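Long-range contact in Lmo1499 protein (Listeria monocytogenes, PDB 4IIW), which probably cleaves nascent peptidoglycan strands endolytically as a membrane-anchored lytic transglycosylase, ending their elongation: residues P171-F183 with I193-I205. Residues are numbered along the deposited sequence; the frame is centred on the assembly and turned at random.
Sequences PLEGYLYPATYTF and IITEMVKATDVNI. With SO4 (sulfate ion), chain O.
Met197 O, a carbonyl in the middle of helix 190-204, serves two donors at once: the helical N-H of Thr201 and, from the opposite face of its plane, the N-H of Tyr177 in the loop before strand 180-181. This second bond is long but nearly straight (Tyr177 N to Met197 O 3.3 Å, 171° at the hydrogen). Loop and helix are thus joined through main chain in this YceG-like (MltG) family protein, away from Glu232, predicted to be important for catalysis. A helix turn further on, Thr201 OG1 donates to Tyr175 O at 2.8 Å, approaching from above the carbonyl plane, and accepts from a water that also donates to Gly174 O. Gly174 belongs to the type II turn from Leu172 to Tyr175, so this turn is held to the helix directly and through water.

Three aromatic rings then lie along the helix. Asn204 covers one face of the Tyr177 ring, which a chi1 of -163° swings away from its own N: CB makes a CH-pi contact 4.0 Å from the centroid, ND2 lies 3.4 Å from CE2, and the amide is tilted 29° from the ring plane. Tyr181 takes Met197, a selenomethionine, on one face: CG lies over the ring, and the extended chain carries SE on to an oblique Met-aromatic contact. Phe183 receives Ile193 CG1 over a face and Glu196 CG obliquely. Just after the turn, Leu176 packs its CB on Met197 CB (3.7 Å) and reaches Val198 and Ile194 with its methyls; Leu119 and Ile122 add to this apolar layer. Strand 180-181 pairs with strand 111-112, whose Leu111 also touches Ile193 and Met197. At the hydroxyl end of the Tyr181 ring, OH rests 3.5 Å from Ala200 CB.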
ATOM      1  N   PRO B 171      21.822 -19.486  48.871  1.00 52.04           N
ATOM      2  CA  PRO B 171      22.528 -20.659  49.369  1.00 51.63           C
ATOM      3  C   PRO B 171      23.327 -21.503  48.358  1.00 50.05           C
ATOM      4  O   PRO B 171      24.455 -21.866  48.655  1.00 49.67           O
ATOM      5  CB  PRO B 171      21.410 -21.479  49.992  1.00 51.64           C
ATOM      6  CG  PRO B 171      20.450 -20.452  50.460  1.00 53.29           C
ATOM      7  CD  PRO B 171      20.456 -19.409  49.414  1.00 53.12           C
ATOM      8  N   LEU B 172      22.762 -21.790  47.186  1.00 50.21           N
ATOM      9  CA  LEU B 172      23.431 -22.662  46.204  1.00 47.69           C
ATOM     10  C   LEU B 172      24.293 -21.915  45.191  1.00 48.06           C
ATOM     11  O   LEU B 172      24.791 -22.503  44.218  1.00 48.99           O
ATOM     12  CB  LEU B 172      22.399 -23.557  45.494  1.00 45.66           C
ATOM     13  CG  LEU B 172      21.606 -24.491  46.429  1.00 45.34           C
ATOM     14  CD1 LEU B 172      20.476 -25.182  45.686  1.00 43.32           C
ATOM     15  CD2 LEU B 172      22.498 -25.539  47.070  1.00 44.25           C
ATOM     16  N   GLU B 173      24.497 -20.625  45.408  1.00 49.26           N
ATOM     17  CA  GLU B 173      25.336 -19.860  44.491  1.00 49.17           C
ATOM     18  C   GLU B 173      26.676 -20.573  44.449  1.00 47.47           C
ATOM     19  O   GLU B 173      27.270 -20.832  45.480  1.00 49.01           O
ATOM     20  CB  GLU B 173      25.498 -18.416  44.970  1.00 50.91           C
ATOM     21  CG  GLU B 173      26.112 -17.507  43.937  1.00 54.67           C
ATOM     22  CD  GLU B 173      25.148 -17.147  42.806  1.00 54.90           C
ATOM     23  OE1 GLU B 173      24.175 -16.391  43.046  1.00 59.30           O
ATOM     24  OE2 GLU B 173      25.387 -17.590  41.665  1.00 58.93           O
ATOM     25  N   GLY B 174      27.112 -20.947  43.262  1.00 47.83           N
ATOM     26  CA  GLY B 174      28.398 -21.629  43.069  1.00 48.15           C
ATOM     27  C   GLY B 174      28.354 -23.147  43.054  1.00 48.12           C
ATOM     28  O   GLY B 174      29.326 -23.799  42.664  1.00 48.37           O
ATOM     29  N   TYR B 175      27.222 -23.719  43.455  1.00 49.06           N
ATOM     30  CA  TYR B 175      27.083 -25.180  43.543  1.00 47.65           C
ATOM     31  C   TYR B 175      26.456 -25.878  42.326  1.00 46.87           C
ATOM     32  O   TYR B 175      26.333 -27.088  42.300  1.00 47.14           O
ATOM     33  CB  TYR B 175      26.339 -25.536  44.818  1.00 47.44           C
ATOM     34  CG  TYR B 175      27.146 -25.293  46.059  1.00 48.85           C
ATOM     35  CD1 TYR B 175      27.197 -24.034  46.657  1.00 50.18           C
ATOM     36  CD2 TYR B 175      27.857 -26.321  46.650  1.00 50.67           C
ATOM     37  CE1 TYR B 175      27.942 -23.820  47.819  1.00 46.30           C
ATOM     38  CE2 TYR B 175      28.606 -26.113  47.809  1.00 52.34           C
ATOM     39  CZ  TYR B 175      28.641 -24.870  48.393  1.00 50.84           C
ATOM     40  OH  TYR B 175      29.392 -24.698  49.548  1.00 50.03           O
ATOM     41  N   LEU B 176      26.083 -25.112  41.312  1.00 48.60           N
ATOM     42  CA  LEU B 176      25.551 -25.674  40.061  1.00 46.63           C
ATOM     43  C   LEU B 176      26.695 -25.674  39.032  1.00 46.98           C
ATOM     44  O   LEU B 176      27.065 -24.638  38.495  1.00 48.60           O
ATOM     45  CB  LEU B 176      24.350 -24.860  39.588  1.00 46.91           C
ATOM     46  CG  LEU B 176      23.073 -25.042  40.424  1.00 45.57           C
ATOM     47  CD1 LEU B 176      23.310 -24.882  41.893  1.00 42.62           C
ATOM     48  CD2 LEU B 176      22.004 -24.078  39.938  1.00 45.77           C
ATOM     49  N   TYR B 177      27.242 -26.856  38.763  1.00 46.55           N
ATOM     50  CA  TYR B 177      28.429 -27.007  37.913  1.00 46.82           C
ATOM     51  C   TYR B 177      28.215 -26.595  36.461  1.00 47.81           C
ATOM     52  O   TYR B 177      27.142 -26.833  35.895  1.00 46.95           O
ATOM     53  CB  TYR B 177      28.891 -28.477  37.970  1.00 47.38           C
ATOM     54  CG  TYR B 177      30.305 -28.730  37.491  1.00 52.00           C
ATOM     55  CD1 TYR B 177      31.403 -28.424  38.304  1.00 52.72           C
ATOM     56  CD2 TYR B 177      30.560 -29.305  36.237  1.00 55.59           C
ATOM     57  CE1 TYR B 177      32.716 -28.648  37.873  1.00 53.64           C
ATOM     58  CE2 TYR B 177      31.886 -29.546  35.804  1.00 54.50           C
ATOM     59  CZ  TYR B 177      32.946 -29.212  36.628  1.00 57.05           C
ATOM     60  OH  TYR B 177      34.237 -29.429  36.215  1.00 63.05           O
ATOM     61  N   PRO B 178      29.238 -25.969  35.849  1.00 48.78           N
ATOM     62  CA  PRO B 178      29.147 -25.628  34.449  1.00 49.37           C
ATOM     63  C   PRO B 178      29.466 -26.843  33.564  1.00 48.86           C
ATOM     64  O   PRO B 178      30.538 -27.408  33.654  1.00 50.40           O
ATOM     65  CB  PRO B 178      30.190 -24.521  34.277  1.00 50.84           C
ATOM     66  CG  PRO B 178      31.153 -24.708  35.349  1.00 50.69           C
ATOM     67  CD  PRO B 178      30.494 -25.483  36.450  1.00 50.73           C
ATOM     68  N   ALA B 179      28.508 -27.229  32.734  1.00 48.63           N
ATOM     69  CA  ALA B 179      28.619 -28.362  31.832  1.00 47.93           C
ATOM     70  C   ALA B 179      27.401 -28.336  30.912  1.00 47.93           C
ATOM     71  O   ALA B 179      26.605 -27.393  30.945  1.00 47.57           O
ATOM     72  CB  ALA B 179      28.667 -29.676  32.618  1.00 46.99           C
ATOM     73  N   THR B 180      27.271 -29.356  30.079  1.00 49.01           N
ATOM     74  CA  THR B 180      26.140 -29.481  29.182  1.00 50.51           C
ATOM     75  C   THR B 180      25.295 -30.571  29.747  1.00 49.28           C
ATOM     76  O   THR B 180      25.801 -31.617  30.059  1.00 49.94           O
ATOM     77  CB  THR B 180      26.581 -29.844  27.767  1.00 52.93           C
ATOM     78  OG1 THR B 180      27.336 -28.758  27.236  1.00 56.21           O
ATOM     79  CG2 THR B 180      25.383 -30.082  26.861  1.00 53.29           C
ATOM     80  N   TYR B 181      24.007 -30.317  29.907  1.00 50.36           N
ATOM     81  CA  TYR B 181      23.090 -31.305  30.479  1.00 49.92           C
ATOM     82  C   TYR B 181      21.969 -31.562  29.495  1.00 51.78           C
ATOM     83  O   TYR B 181      21.663 -30.685  28.695  1.00 53.09           O
ATOM     84  CB  TYR B 181      22.473 -30.746  31.760  1.00 47.61           C
ATOM     85  CG  TYR B 181      23.479 -30.306  32.786  1.00 47.12           C
ATOM     86  CD1 TYR B 181      24.030 -29.019  32.749  1.00 47.45           C
ATOM     87  CD2 TYR B 181      23.876 -31.168  33.810  1.00 42.05           C
ATOM     88  CE1 TYR B 181      24.959 -28.618  33.693  1.00 48.49           C
ATOM     89  CE2 TYR B 181      24.804 -30.771  34.760  1.00 42.85           C
ATOM     90  CZ  TYR B 181      25.344 -29.507  34.698  1.00 49.10           C
ATOM     91  OH  TYR B 181      26.256 -29.127  35.656  1.00 51.80           O
ATOM     92  N   THR B 182      21.375 -32.756  29.553  1.00 52.16           N
ATOM     93  CA  THR B 182      20.217 -33.110  28.709  1.00 54.57           C
ATOM     94  C   THR B 182      19.266 -33.951  29.564  1.00 55.57           C
ATOM     95  O   THR B 182      19.702 -34.625  30.494  1.00 54.57           O
ATOM     96  CB  THR B 182      20.605 -33.901  27.456  1.00 54.84           C
ATOM     97  OG1 THR B 182      21.052 -35.189  27.841  1.00 55.55           O
ATOM     98  CG2 THR B 182      21.722 -33.207  26.690  1.00 55.49           C
ATOM     99  N   PHE B 183      17.976 -33.916  29.243  1.00 58.77           N
ATOM    100  CA  PHE B 183      16.975 -34.611  30.043  1.00 59.78           C
ATOM    101  C   PHE B 183      16.040 -35.431  29.187  1.00 65.33           C
ATOM    102  O   PHE B 183      15.508 -34.930  28.201  1.00 67.12           O
ATOM    103  CB  PHE B 183      16.199 -33.584  30.879  1.00 58.21           C
ATOM    104  CG  PHE B 183      17.086 -32.798  31.785  1.00 51.66           C
ATOM    105  CD1 PHE B 183      17.343 -33.234  33.064  1.00 46.48           C
ATOM    106  CD2 PHE B 183      17.731 -31.671  31.330  1.00 50.19           C
ATOM    107  CE1 PHE B 183      18.208 -32.548  33.891  1.00 44.83           C
ATOM    108  CE2 PHE B 183      18.595 -30.966  32.154  1.00 48.95           C
ATOM    109  CZ  PHE B 183      18.834 -31.411  33.442  1.00 47.13           C
ATOM    110  N   ILE B 193      16.346 -30.573  37.371  1.00 43.28           N
ATOM    111  CA  ILE B 193      17.437 -29.937  36.659  1.00 42.54           C
ATOM    112  C   ILE B 193      18.525 -29.445  37.602  1.00 43.38           C
ATOM    113  O   ILE B 193      19.722 -29.749  37.425  1.00 42.61           O
ATOM    114  CB  ILE B 193      16.922 -28.758  35.851  1.00 43.29           C
ATOM    115  CG1 ILE B 193      15.948 -29.261  34.773  1.00 43.58           C
ATOM    116  CG2 ILE B 193      18.085 -27.989  35.223  1.00 38.84           C
ATOM    117  CD1 ILE B 193      15.257 -28.158  33.970  1.00 36.21           C
ATOM    118  N   ILE B 194      18.116 -28.682  38.607  1.00 43.82           N
ATOM    119  CA  ILE B 194      19.063 -28.154  39.572  1.00 44.11           C
ATOM    120  C   ILE B 194      19.804 -29.322  40.235  1.00 43.69           C
ATOM    121  O   ILE B 194      21.015 -29.280  40.404  1.00 42.06           O
ATOM    122  CB  ILE B 194      18.351 -27.258  40.604  1.00 45.58           C
ATOM    123  CG1 ILE B 194      17.742 -26.050  39.887  1.00 45.98           C
ATOM    124  CG2 ILE B 194      19.318 -26.776  41.676  1.00 43.88           C
ATOM    125  CD1 ILE B 194      16.648 -25.358  40.677  1.00 49.29           C
ATOM    126  N   THR B 195      19.084 -30.389  40.567  1.00 45.15           N
ATOM    127  CA  THR B 195      19.724 -31.529  41.206  1.00 45.36           C
ATOM    128  C   THR B 195      20.844 -32.070  40.334  1.00 45.64           C
ATOM    129  O   THR B 195      21.902 -32.393  40.850  1.00 47.71           O
ATOM    130  CB  THR B 195      18.726 -32.650  41.565  1.00 46.63           C
ATOM    131  OG1 THR B 195      17.775 -32.149  42.504  1.00 49.84           O
ATOM    132  CG2 THR B 195      19.445 -33.895  42.180  1.00 43.26           C
ATOM    133  N   GLU B 196      20.641 -32.164  39.029  1.00 45.43           N
ATOM    134  CA  GLU B 196      21.704 -32.695  38.172  1.00 47.12           C
ATOM    135  C   GLU B 196      22.955 -31.820  38.184  1.00 46.31           C
ATOM    136  O   GLU B 196      24.069 -32.321  38.084  1.00 48.19           O
ATOM    137  CB  GLU B 196      21.230 -32.910  36.736  1.00 47.84           C
ATOM    138  CG  GLU B 196      20.241 -34.034  36.611  1.00 52.41           C
ATOM    139  CD  GLU B 196      20.848 -35.379  36.977  1.00 56.44           C
ATOM    140  OE1 GLU B 196      21.812 -35.814  36.301  1.00 56.06           O
ATOM    141  OE2 GLU B 196      20.339 -36.010  37.924  1.00 60.35           O
HETATM  142  N   MSE B 197      22.772 -30.521  38.326  1.00 45.61           N
HETATM  143  CA  MSE B 197      23.898 -29.608  38.358  1.00 44.53           C
HETATM  144  C   MSE B 197      24.625 -29.730  39.689  1.00 43.82           C
HETATM  145  O   MSE B 197      25.869 -29.654  39.731  1.00 46.12           O
HETATM  146  CB  MSE B 197      23.435 -28.184  38.125  1.00 44.21           C
HETATM  147  CG  MSE B 197      22.723 -27.999  36.788  1.00 46.19           C
HETATM  148 SE   MSE B 197      22.096 -26.160  36.525  0.91 45.22          SE
HETATM  149  CE  MSE B 197      21.244 -26.405  34.808  1.00 40.39           C
ATOM    150  N   VAL B 198      23.877 -29.927  40.772  1.00 41.69           N
ATOM    151  CA  VAL B 198      24.510 -30.094  42.076  1.00 41.48           C
ATOM    152  C   VAL B 198      25.288 -31.430  42.101  1.00 42.21           C
ATOM    153  O   VAL B 198      26.386 -31.513  42.647  1.00 41.30           O
ATOM    154  CB  VAL B 198      23.502 -29.997  43.244  1.00 41.86           C
ATOM    155  CG1 VAL B 198      24.166 -30.370  44.544  1.00 38.99           C
ATOM    156  CG2 VAL B 198      22.930 -28.585  43.332  1.00 40.13           C
ATOM    157  N   LYS B 199      24.725 -32.451  41.471  1.00 42.64           N
ATOM    158  CA  LYS B 199      25.381 -33.744  41.369  1.00 43.36           C
ATOM    159  C   LYS B 199      26.664 -33.637  40.557  1.00 43.34           C
ATOM    160  O   LYS B 199      27.664 -34.259  40.896  1.00 44.91           O
ATOM    161  CB  LYS B 199      24.428 -34.781  40.757  1.00 44.18           C
ATOM    162  CG  LYS B 199      25.110 -36.013  40.203  1.00 46.62           C
ATOM    163  CD  LYS B 199      24.184 -37.184  40.090  1.00 49.17           C
ATOM    164  CE  LYS B 199      22.930 -36.892  39.330  1.00 52.24           C
ATOM    165  NZ  LYS B 199      22.039 -38.089  39.311  1.00 57.93           N
ATOM    166  N   ALA B 200      26.642 -32.862  39.482  1.00 42.17           N
ATOM    167  CA  ALA B 200      27.850 -32.699  38.675  1.00 43.08           C
ATOM    168  C   ALA B 200      28.969 -32.086  39.534  1.00 43.33           C
ATOM    169  O   ALA B 200      30.126 -32.498  39.443  1.00 43.22           O
ATOM    170  CB  ALA B 200      27.578 -31.840  37.451  1.00 42.54           C
ATOM    171  N   THR B 201      28.620 -31.114  40.378  1.00 42.65           N
ATOM    172  CA  THR B 201      29.625 -30.482  41.221  1.00 43.71           C
ATOM    173  C   THR B 201      30.244 -31.542  42.127  1.00 45.54           C
ATOM    174  O   THR B 201      31.453 -31.677  42.177  1.00 46.90           O
ATOM    175  CB  THR B 201      29.047 -29.328  42.076  1.00 44.20           C
ATOM    176  OG1 THR B 201      28.640 -28.234  41.228  1.00 42.02           O
ATOM    177  CG2 THR B 201      30.098 -28.840  43.117  1.00 40.97           C
ATOM    178  N   ASP B 202      29.389 -32.309  42.802  1.00 45.86           N
ATOM    179  CA  ASP B 202      29.802 -33.374  43.701  1.00 46.94           C
ATOM    180  C   ASP B 202      30.731 -34.364  43.003  1.00 48.87           C
ATOM    181  O   ASP B 202      31.755 -34.729  43.553  1.00 52.71           O
ATOM    182  CB  ASP B 202      28.562 -34.107  44.251  1.00 46.78           C
ATOM    183  CG  ASP B 202      28.910 -35.189  45.281  1.00 51.63           C
ATOM    184  OD1 ASP B 202      29.355 -34.837  46.406  1.00 54.86           O
ATOM    185  OD2 ASP B 202      28.677 -36.389  44.984  1.00 52.23           O
ATOM    186  N   VAL B 203      30.375 -34.788  41.795  1.00 48.83           N
ATOM    187  CA  VAL B 203      31.185 -35.731  41.043  1.00 50.16           C
ATOM    188  C   VAL B 203      32.515 -35.157  40.607  1.00 53.08           C
ATOM    189  O   VAL B 203      33.546 -35.815  40.682  1.00 56.70           O
ATOM    190  CB  VAL B 203      30.490 -36.137  39.732  1.00 50.16           C
ATOM    191  CG1 VAL B 203      31.432 -36.988  38.868  1.00 45.39           C
ATOM    192  CG2 VAL B 203      29.157 -36.852  40.017  1.00 47.41           C
ATOM    193  N   ASN B 204      32.486 -33.913  40.165  1.00 54.14           N
ATOM    194  CA  ASN B 204      33.650 -33.303  39.544  1.00 55.81           C
ATOM    195  C   ASN B 204      34.672 -32.680  40.452  1.00 57.55           C
ATOM    196  O   ASN B 204      35.734 -32.288  39.978  1.00 61.21           O
ATOM    197  CB  ASN B 204      33.185 -32.329  38.454  1.00 55.22           C
ATOM    198  CG  ASN B 204      32.531 -33.062  37.272  1.00 55.90           C
ATOM    199  OD1 ASN B 204      33.123 -33.976  36.699  1.00 60.06           O
ATOM    200  ND2 ASN B 204      31.321 -32.672  36.917  1.00 49.27           N
ATOM    201  N   ILE B 205      34.373 -32.583  41.741  1.00 57.04           N
ATOM    202  CA  ILE B 205      35.351 -32.082  42.674  1.00 58.16           C
ATOM    203  C   ILE B 205      35.967 -33.250  43.440  1.00 62.03           C
ATOM    204  O   ILE B 205      36.844 -33.048  44.297  1.00 63.83           O
ATOM    205  CB  ILE B 205      34.772 -31.056  43.667  1.00 56.53           C
ATOM    206  CG1 ILE B 205      33.754 -31.703  44.605  1.00 56.08           C
ATOM    207  CG2 ILE B 205      34.175 -29.879  42.928  1.00 53.98           C
ATOM    208  CD1 ILE B 205      33.228 -30.741  45.627  1.00 55.65           C
TER
HETATM  209  S   SO4 O 405      30.447 -31.351  29.527  0.50 74.36           S
HETATM  210  O1  SO4 O 405      30.641 -32.595  30.269  0.50 74.89           O
HETATM  211  O2  SO4 O 405      29.072 -30.914  29.702  0.50 72.29           O
HETATM  212  O3  SO4 O 405      31.360 -30.329  30.031  0.50 75.61           O
HETATM  213  O4  SO4 O 405      30.724 -31.573  28.111  0.50 75.35           O
HETATM  214  O   HOH W   1      29.730 -25.840  40.949  1.00 44.60           O